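Local coordinates for pesticidal crystal protein Cry4Aa (Bacillus thuringiensis, PDB 2C9K), which binds to midgut epithelial cells of insects and promotes their colloid-osmotic lysis, acting as a mosquito-larvicidal toxin, at residues 270-275 and 448-453; 280-285 and 438-443. All coordinates share one frame; numbering follows the deposited sequence.

Contact 1 (270-275 and 448-453); sequences EESPYK and TQVYTF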
# COMPACT_ATOMS: atom_id res chain seq x y z
N GLU A 270 -1.33 -14.85 -20.61
CA GLU A 270 -0.77 -16.01 -21.28
C GLU A 270 -1.34 -16.32 -22.66
O GLU A 270 -0.61 -16.79 -23.52
CB GLU A 270 -0.88 -17.23 -20.36
CG GLU A 270 -0.25 -17.01 -18.98
CD GLU A 270 -1.23 -16.44 -17.93
OE1 GLU A 270 -2.05 -15.54 -18.26
OE2 GLU A 270 -1.16 -16.89 -16.75
N GLU A 271 -2.62 -16.06 -22.89
CA GLU A 271 -3.19 -16.38 -24.19
C GLU A 271 -3.22 -15.23 -25.18
O GLU A 271 -3.90 -15.29 -26.20
CB GLU A 271 -4.58 -16.98 -24.02
CG GLU A 271 -4.53 -18.38 -23.44
CD GLU A 271 -5.81 -19.17 -23.65
OE1 GLU A 271 -5.80 -20.39 -23.38
OE2 GLU A 271 -6.82 -18.56 -24.09
N SER A 272 -2.46 -14.18 -24.87
CA SER A 272 -2.35 -13.01 -25.73
C SER A 272 -0.89 -12.86 -26.11
O SER A 272 -0.01 -13.31 -25.38
CB SER A 272 -2.83 -11.76 -24.99
OG SER A 272 -4.17 -11.92 -24.57
N PRO A 273 -0.60 -12.24 -27.27
CA PRO A 273 0.78 -12.06 -27.74
C PRO A 273 1.58 -10.96 -27.06
O PRO A 273 2.81 -11.00 -27.04
CB PRO A 273 0.59 -11.78 -29.22
CG PRO A 273 -0.66 -10.97 -29.22
CD PRO A 273 -1.56 -11.76 -28.27
N TYR A 274 0.88 -9.97 -26.50
CA TYR A 274 1.54 -8.85 -25.85
C TYR A 274 2.68 -9.23 -24.90
O TYR A 274 3.52 -8.39 -24.56
CB TYR A 274 0.50 -8.01 -25.11
CG TYR A 274 -0.67 -7.70 -25.99
CD1 TYR A 274 -1.87 -8.39 -25.84
CD2 TYR A 274 -0.55 -6.80 -27.05
CE1 TYR A 274 -2.93 -8.18 -26.73
CE2 TYR A 274 -1.60 -6.58 -27.94
CZ TYR A 274 -2.79 -7.29 -27.77
OH TYR A 274 -3.83 -7.10 -28.64
N LYS A 275 2.73 -10.48 -24.48
CA LYS A 275 3.79 -10.92 -23.59
C LYS A 275 5.13 -10.93 -24.31
O LYS A 275 6.18 -11.03 -23.67
CB LYS A 275 3.47 -12.30 -23.03
CG LYS A 275 3.12 -13.33 -24.09
CD LYS A 275 2.76 -14.67 -23.47
CE LYS A 275 2.63 -15.74 -24.53
NZ LYS A 275 2.16 -17.04 -23.96
N THR A 448 -7.13 -10.32 -29.53
CA THR A 448 -6.90 -10.53 -28.11
C THR A 448 -6.74 -9.21 -27.40
O THR A 448 -6.36 -8.22 -28.00
CB THR A 448 -5.65 -11.36 -27.84
OG1 THR A 448 -4.56 -10.81 -28.58
CG2 THR A 448 -5.85 -12.79 -28.25
N GLN A 449 -7.02 -9.22 -26.10
CA GLN A 449 -6.94 -8.02 -25.27
C GLN A 449 -6.60 -8.48 -23.85
O GLN A 449 -7.17 -9.46 -23.36
CB GLN A 449 -8.28 -7.31 -25.29
CG GLN A 449 -8.29 -5.92 -24.71
CD GLN A 449 -9.68 -5.30 -24.72
OE1 GLN A 449 -9.88 -4.16 -24.29
NE2 GLN A 449 -10.66 -6.06 -25.20
N VAL A 450 -5.66 -7.79 -23.21
CA VAL A 450 -5.25 -8.10 -21.84
C VAL A 450 -5.73 -7.00 -20.90
O VAL A 450 -5.52 -5.81 -21.17
CB VAL A 450 -3.71 -8.20 -21.72
CG1 VAL A 450 -3.32 -8.33 -20.27
CG2 VAL A 450 -3.20 -9.40 -22.48
N TYR A 451 -6.38 -7.38 -19.80
CA TYR A 451 -6.87 -6.39 -18.86
C TYR A 451 -6.08 -6.42 -17.56
O TYR A 451 -5.39 -7.40 -17.25
CB TYR A 451 -8.34 -6.63 -18.51
CG TYR A 451 -9.32 -6.68 -19.67
CD1 TYR A 451 -9.46 -7.83 -20.44
CD2 TYR A 451 -10.13 -5.59 -19.96
CE1 TYR A 451 -10.40 -7.90 -21.48
CE2 TYR A 451 -11.06 -5.64 -20.99
CZ TYR A 451 -11.19 -6.79 -21.74
OH TYR A 451 -12.14 -6.84 -22.75
N THR A 452 -6.19 -5.35 -16.80
CA THR A 452 -5.56 -5.26 -15.49
C THR A 452 -6.59 -4.58 -14.61
O THR A 452 -7.27 -3.64 -15.05
CB THR A 452 -4.29 -4.41 -15.50
OG1 THR A 452 -4.54 -3.21 -16.23
CG2 THR A 452 -3.14 -5.17 -16.13
N PHE A 453 -6.72 -5.06 -13.39
CA PHE A 453 -7.67 -4.48 -12.45
C PHE A 453 -6.87 -3.80 -11.36
O PHE A 453 -6.09 -4.43 -10.66
CB PHE A 453 -8.58 -5.58 -11.89
CG PHE A 453 -9.40 -6.28 -12.95
CD1 PHE A 453 -8.82 -7.21 -13.81
CD2 PHE A 453 -10.75 -5.95 -13.13
CE1 PHE A 453 -9.56 -7.80 -14.83
CE2 PHE A 453 -11.49 -6.53 -14.16
CZ PHE A 453 -10.90 -7.45 -15.01

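Contact 2 (280-285 and 438-443); sequences QYQEDS and KSLSIP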
# COMPACT_ATOMS: atom_id res chain seq x y z
N GLN A 280 8.75 -2.36 -20.82
CA GLN A 280 8.25 -1.02 -20.55
C GLN A 280 7.00 -0.68 -21.33
O GLN A 280 6.20 0.14 -20.90
CB GLN A 280 9.33 0.02 -20.86
CG GLN A 280 8.99 1.41 -20.37
CD GLN A 280 8.74 1.45 -18.88
OE1 GLN A 280 9.56 0.97 -18.09
NE2 GLN A 280 7.61 2.03 -18.47
N TYR A 281 6.82 -1.31 -22.49
CA TYR A 281 5.65 -1.05 -23.31
C TYR A 281 4.40 -1.56 -22.61
O TYR A 281 3.38 -0.87 -22.56
CB TYR A 281 5.80 -1.72 -24.66
CG TYR A 281 4.58 -1.57 -25.51
CD1 TYR A 281 4.24 -0.35 -26.07
CD2 TYR A 281 3.74 -2.66 -25.73
CE1 TYR A 281 3.09 -0.20 -26.84
CE2 TYR A 281 2.60 -2.53 -26.50
CZ TYR A 281 2.28 -1.31 -27.04
OH TYR A 281 1.15 -1.19 -27.81
N GLN A 282 4.48 -2.78 -22.09
CA GLN A 282 3.36 -3.39 -21.37
C GLN A 282 3.10 -2.57 -20.11
O GLN A 282 1.95 -2.27 -19.77
CB GLN A 282 3.70 -4.83 -21.00
CG GLN A 282 3.69 -5.77 -22.18
CD GLN A 282 4.39 -7.08 -21.89
OE1 GLN A 282 5.58 -7.22 -22.17
NE2 GLN A 282 3.67 -8.03 -21.33
N GLU A 283 4.17 -2.22 -19.40
CA GLU A 283 4.05 -1.43 -18.18
C GLU A 283 3.31 -0.12 -18.46
O GLU A 283 2.37 0.24 -17.75
CB GLU A 283 5.43 -1.11 -17.62
CG GLU A 283 5.40 -0.30 -16.34
CD GLU A 283 4.89 -1.10 -15.17
OE1 GLU A 283 4.25 -2.15 -15.39
OE2 GLU A 283 5.13 -0.67 -14.02
N ASP A 284 3.74 0.59 -19.50
CA ASP A 284 3.12 1.85 -19.85
C ASP A 284 1.64 1.70 -20.13
O ASP A 284 0.83 2.52 -19.68
CB ASP A 284 3.77 2.46 -21.09
CG ASP A 284 5.13 3.05 -20.80
OD1 ASP A 284 5.48 3.18 -19.61
OD2 ASP A 284 5.83 3.41 -21.77
N SER A 285 1.26 0.66 -20.87
CA SER A 285 -0.14 0.50 -21.22
C SER A 285 -1.02 -0.32 -20.30
O SER A 285 -2.22 -0.36 -20.51
CB SER A 285 -0.26 -0.04 -22.65
OG SER A 285 0.34 -1.31 -22.77
N LYS A 438 -7.70 -0.96 -16.90
CA LYS A 438 -7.03 -0.60 -18.15
C LYS A 438 -7.04 -1.80 -19.07
O LYS A 438 -7.34 -2.91 -18.65
CB LYS A 438 -5.58 -0.16 -17.90
CG LYS A 438 -5.42 1.32 -17.63
CD LYS A 438 -4.01 1.69 -17.23
CE LYS A 438 -3.03 1.56 -18.38
NZ LYS A 438 -3.12 2.65 -19.38
N SER A 439 -6.67 -1.57 -20.33
CA SER A 439 -6.66 -2.66 -21.29
C SER A 439 -5.63 -2.41 -22.40
O SER A 439 -5.47 -1.28 -22.86
CB SER A 439 -8.05 -2.80 -21.89
OG SER A 439 -8.30 -4.12 -22.32
N LEU A 440 -4.92 -3.47 -22.80
CA LEU A 440 -3.95 -3.39 -23.88
C LEU A 440 -4.52 -4.19 -25.04
O LEU A 440 -4.81 -5.38 -24.91
CB LEU A 440 -2.59 -3.98 -23.46
CG LEU A 440 -1.55 -4.35 -24.54
CD1 LEU A 440 -1.36 -3.21 -25.52
CD2 LEU A 440 -0.22 -4.69 -23.87
N SER A 441 -4.69 -3.53 -26.18
CA SER A 441 -5.23 -4.18 -27.37
C SER A 441 -4.93 -3.34 -28.59
O SER A 441 -5.09 -2.12 -28.57
CB SER A 441 -6.74 -4.35 -27.26
OG SER A 441 -7.37 -3.09 -27.42
N ILE A 442 -4.48 -4.00 -29.64
CA ILE A 442 -4.16 -3.34 -30.89
C ILE A 442 -5.11 -3.96 -31.89
O ILE A 442 -4.78 -4.95 -32.54
CB ILE A 442 -2.71 -3.63 -31.27
CG1 ILE A 442 -1.80 -3.30 -30.07
CG2 ILE A 442 -2.31 -2.84 -32.48
CD1 ILE A 442 -0.38 -3.73 -30.24
N PRO A 443 -6.33 -3.40 -32.00
CA PRO A 443 -7.37 -3.90 -32.92
C PRO A 443 -6.88 -4.03 -34.36
O PRO A 443 -7.18 -5.00 -35.04
CB PRO A 443 -8.48 -2.87 -32.78
CG PRO A 443 -8.33 -2.41 -31.36
CD PRO A 443 -6.83 -2.25 -31.24
O HOH W 1 -3.39 1.09 -22.72

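Contact 1 (270-275 and 448-453)
Y274 reaches across T448 with its long side chain, the two running past each other in opposite directions, and the hydroxyl at its far end makes the polar contact. Y274 OH donates to T448 O at 2.8 Å. The carbonyl oxygen lies at the edge of the ring, close to its plane, whereas the hydroxyl sits well above the carbonyl plane, 45° out of it and off the lone-pair direction. The first torsion of Y274 (chi1 -49°) turns CG away from its own carbonyl carbon and swings the ring out alongside T448 and V450. Tyrosine suits this place because it brings both an apolar ring and a distant hydroxyl: lower on the ring, CD1 packs against CG2 of V450 at 3.8 Å.

P273 lays its CG over the centre of one face of the Y274 ring, 4.3 Å above the plane, and with CD it also meets OG1 of T448. S272 points toward 448-453, its OG 3.4 Å from V450 CG2; that hydroxyl is bound to the backbone O of N268, which lets a small polar side chain fit against a valine methyl. T448 turns CG2 toward the backbone of E271, 3.8 Å from its O, and so a beta-branched residue offers a methyl and a hydroxyl to different neighbours. At the far side of the loop K275 NZ gives a hydrogen bond to E270 O on a lone pair, drawing the ends of 270-275 together.

A single hydrogen bond therefore crosses this buried contact of mixed polarity in the middle, beta-prism domain. By meeting the carbonyl of T448, Y274 supplies a polar partner there while its ring packs against the V450 methyl.

Contact 2 (280-285 and 438-443)
L440 turns its two methyls to helix 280-285, where they meet S285 and Y281. With CG anti to the backbone N (chi1 164°), L440 spreads its methyls toward the helix, CD2 coming 3.6 Å from S285 OG and CD1 packing obliquely on the Y281 ring, 4.1 Å from its CE2. Y281 starts out along the helix flank, but its chi1 of 176° carries the ring over to L440 and I442, and its OH reaches CD1 of I442 at 3.8 Å from the opposite direction. A small residue at S285 lets the leucine come close, and the longer tyrosine reaches past it to I442.

No direct hydrogen bond joins the two segments; one water links them instead, donating to S285 O at 2.9 Å and to S439 O at 3.2 Å, and so joining a carbonyl near the helix end to one on the edge strand. K438, its chain bent near the end, folds alongside S285 O, but the geometry does not make its NZ a bonded donor there.

Within the helix, the S285 hydroxyl turns back to Y281 O at 3.1 Å, which gives the hydroxyl a partner beside the L440 methyls. That oxygen also receives S285 N from the other face of its plane. Q280 NE2 donates to D284 OD1, one turn on.

Segment 280-285 runs roughly antiparallel to 438-440 (146°), the two short axes coming within 8.8 Å. The helix lies beside the outer strand of the three-stranded sheet, where K438 and L440 pair with T452 and V450 of strand 450-457. From its other flank E283 forms a salt bridge with R229 and a hydrogen bond with W222, both on helix 222-240 of the N-terminal helical domain.

Leaving the helical N-terminal domain, the chain forms strand 262-267, then the loop 270-275 of contact 1 and the helix of contact 2. Two four-stranded sheets follow before it returns with strand 432-440, which closes the inner loop at contact 2, and with strand 450-457, which closes the outer one at contact 1; the loops are concentric and do not cross. The returning strands are sheet neighbours, linked between the contacts by V450 O to L440 N and Q449 OE1 to S439 OG. Together the contacts tie the loop and short helix to the three-stranded sheet, the third sheet of the beta-prism.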